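PDB 1NI3: Obg-like ATPase 1 from Schizosaccharomyces pombe, which hydrolyses ATP, and GTP less efficiently, with magnesium as cofactor, and negatively regulates the G2/M transition of the cell cycle. Local coordinates for residues D67-L73 and N309-C313. Numbering follows the deposited sequence.
Sequences DERFDWL and NYFTC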
loop_
_atom_site.group_PDB
_atom_site.type_symbol
_atom_site.label_atom_id
_atom_site.label_comp_id
_atom_site.label_asym_id
_atom_site.label_seq_id
_atom_site.Cartn_x
_atom_site.Cartn_y
_atom_site.Cartn_z
ATOM N N ASP A 67 5.811 13.996 2.273
ATOM C CA ASP A 67 5.902 14.161 3.717
ATOM C C ASP A 67 6.493 15.486 4.147
ATOM O O ASP A 67 7.706 15.674 4.126
ATOM C CB ASP A 67 6.704 13.014 4.326
ATOM C CG ASP A 67 6.956 13.210 5.800
ATOM O OD1 ASP A 67 6.006 13.599 6.524
ATOM O OD2 ASP A 67 8.099 12.963 6.236
ATOM N N GLU A 68 5.611 16.390 4.558
ATOM C CA GLU A 68 6.006 17.714 4.989
ATOM C C GLU A 68 7.207 17.693 5.924
ATOM O O GLU A 68 8.050 18.591 5.878
ATOM C CB GLU A 68 4.820 18.401 5.640
ATOM C CG GLU A 68 4.006 19.191 4.639
ATOM C CD GLU A 68 2.545 19.322 5.018
ATOM O OE1 GLU A 68 2.254 19.736 6.163
ATOM O OE2 GLU A 68 1.687 19.013 4.165
ATOM N N ARG A 69 7.299 16.668 6.763
ATOM C CA ARG A 69 8.437 16.578 7.655
ATOM C C ARG A 69 9.696 16.543 6.789
ATOM O O ARG A 69 10.625 17.325 6.997
ATOM C CB ARG A 69 8.345 15.323 8.512
ATOM C CG ARG A 69 7.132 15.292 9.415
ATOM C CD ARG A 69 7.139 14.016 10.226
ATOM N NE ARG A 69 5.808 13.437 10.357
ATOM C CZ ARG A 69 5.578 12.251 10.908
ATOM N NH1 ARG A 69 6.594 11.534 11.371
ATOM N NH2 ARG A 69 4.342 11.781 10.995
ATOM N N PHE A 70 9.727 15.636 5.817
ATOM C CA PHE A 70 10.871 15.535 4.922
ATOM C C PHE A 70 11.114 16.917 4.301
ATOM O O PHE A 70 12.259 17.378 4.209
ATOM C CB PHE A 70 10.580 14.517 3.821
ATOM C CG PHE A 70 11.698 14.369 2.823
ATOM C CD1 PHE A 70 12.911 13.808 3.195
ATOM C CD2 PHE A 70 11.560 14.843 1.525
ATOM C CE1 PHE A 70 13.966 13.729 2.293
ATOM C CE2 PHE A 70 12.614 14.766 0.620
ATOM C CZ PHE A 70 13.820 14.210 1.005
ATOM N N ASP A 71 10.027 17.565 3.883
ATOM C CA ASP A 71 10.088 18.891 3.288
ATOM C C ASP A 71 10.874 19.864 4.149
ATOM O O ASP A 71 11.855 20.452 3.697
ATOM C CB ASP A 71 8.679 19.444 3.103
ATOM C CG ASP A 71 7.888 18.704 2.050
ATOM O OD1 ASP A 71 8.412 17.735 1.486
ATOM O OD2 ASP A 71 6.725 19.090 1.801
ATOM N N TRP A 72 10.400 20.037 5.384
ATOM C CA TRP A 72 11.001 20.937 6.374
ATOM C C TRP A 72 12.466 20.606 6.617
ATOM O O TRP A 72 13.345 21.461 6.508
ATOM C CB TRP A 72 10.250 20.843 7.715
ATOM C CG TRP A 72 10.807 21.781 8.781
ATOM C CD1 TRP A 72 10.502 23.106 8.957
ATOM C CD2 TRP A 72 11.832 21.482 9.737
ATOM N NE1 TRP A 72 11.267 23.634 9.957
ATOM C CE2 TRP A 72 12.088 22.653 10.463
ATOM C CE3 TRP A 72 12.538 20.314 10.072
ATOM C CZ2 TRP A 72 13.046 22.728 11.466
ATOM C CZ3 TRP A 72 13.493 20.380 11.076
ATOM C CH2 TRP A 72 13.728 21.583 11.774
ATOM N N LEU A 73 12.709 19.349 6.964
ATOM C CA LEU A 73 14.054 18.891 7.221
ATOM C C LEU A 73 14.949 19.253 6.056
ATOM O O LEU A 73 16.072 19.697 6.250
ATOM C CB LEU A 73 14.069 17.380 7.481
ATOM C CG LEU A 73 13.522 16.902 8.832
ATOM C CD1 LEU A 73 13.450 15.386 8.837
ATOM C CD2 LEU A 73 14.423 17.394 9.959
ATOM N N ASN A 309 8.450 6.073 8.842
ATOM C CA ASN A 309 9.830 6.351 8.488
ATOM C C ASN A 309 10.531 7.214 9.516
ATOM O O ASN A 309 9.910 7.813 10.395
ATOM C CB ASN A 309 9.867 7.087 7.157
ATOM C CG ASN A 309 9.259 8.468 7.260
ATOM O OD1 ASN A 309 8.246 8.658 7.933
ATOM N ND2 ASN A 309 9.869 9.440 6.597
ATOM N N TYR A 310 11.847 7.261 9.393
ATOM C CA TYR A 310 12.658 8.097 10.248
ATOM C C TYR A 310 13.669 8.681 9.262
ATOM O O TYR A 310 13.804 8.165 8.151
ATOM C CB TYR A 310 13.344 7.277 11.345
ATOM C CG TYR A 310 14.470 6.378 10.899
ATOM C CD1 TYR A 310 14.256 5.025 10.634
ATOM C CD2 TYR A 310 15.766 6.874 10.784
ATOM C CE1 TYR A 310 15.316 4.194 10.274
ATOM C CE2 TYR A 310 16.820 6.053 10.422
ATOM C CZ TYR A 310 16.589 4.717 10.173
ATOM O OH TYR A 310 17.645 3.909 9.844
ATOM N N PHE A 311 14.361 9.757 9.625
ATOM C CA PHE A 311 15.312 10.355 8.688
ATOM C C PHE A 311 16.737 10.321 9.186
ATOM O O PHE A 311 17.005 9.959 10.322
ATOM C CB PHE A 311 14.970 11.822 8.412
ATOM C CG PHE A 311 13.515 12.083 8.217
ATOM C CD1 PHE A 311 12.698 12.358 9.301
ATOM C CD2 PHE A 311 12.954 12.039 6.946
ATOM C CE1 PHE A 311 11.344 12.586 9.121
ATOM C CE2 PHE A 311 11.600 12.265 6.759
ATOM C CZ PHE A 311 10.792 12.539 7.850
ATOM N N THR A 312 17.652 10.687 8.300
ATOM C CA THR A 312 19.059 10.793 8.645
ATOM C C THR A 312 19.475 12.079 7.954
ATOM O O THR A 312 19.735 12.102 6.752
ATOM C CB THR A 312 19.916 9.599 8.155
ATOM O OG1 THR A 312 19.873 9.510 6.733
ATOM C CG2 THR A 312 19.426 8.303 8.766
ATOM N N CYS A 313 19.493 13.166 8.722
ATOM C CA CYS A 313 19.839 14.481 8.188
ATOM C C CYS A 313 21.316 14.834 8.331
ATOM O O CYS A 313 22.015 14.358 9.225
ATOM C CB CYS A 313 18.993 15.529 8.884
ATOM S SG CYS A 313 17.275 15.045 8.947
HETATM O O HOH W 1 7.417 11.262 8.492
#
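Phe311 packs its ring against the first turns of helix 68-77, meeting Asp67, Arg69, Phe70 and Leu73. Leu73 lays CD1 over one face, a CH-pi contact displaced from the ring centre. At the ring's edge and in its plane sits Asp67 OD2, 3.2 Å from Phe311 CZ, the carboxylate and the ring lying only 6° from coplanar. Arg69 CB packs 3.8 Å from Phe311 CZ, while CA and CB of Phe70 approach Phe311 CE2, which lies near the plane of the Phe70 ring, at its edge. Farther along, Leu73 CD2 touches Cys313 SG at 3.8 Å. Trimmed to an alanine, Phe311 would probably leave Leu73 CD1 without its aromatic partner and open a gap between helix and strand.

Asp67 is the N-cap of the helix: with CG anti to the backbone N (chi1 174°), OD1 accepts a weak bond from Arg69 N and OD2 a weak one from Phe70 N. A water donates to Asp67 OD2 (2.9 Å) and to Asn309 OD1 (2.8 Å), joining the helix start to the strand, while Asn309 ND2 is hydrogen-bonded to Ser320 OG. Arg69 NH1 is hydrogen-bonded to Ser381 OG.

Over residues 68-73 and 309-312 helix and strand run nearly parallel, their axes 9° apart, packing a helix from the sequence range of the OBG-type G domain against a β-strand of the ubiquitin-like TGS domain.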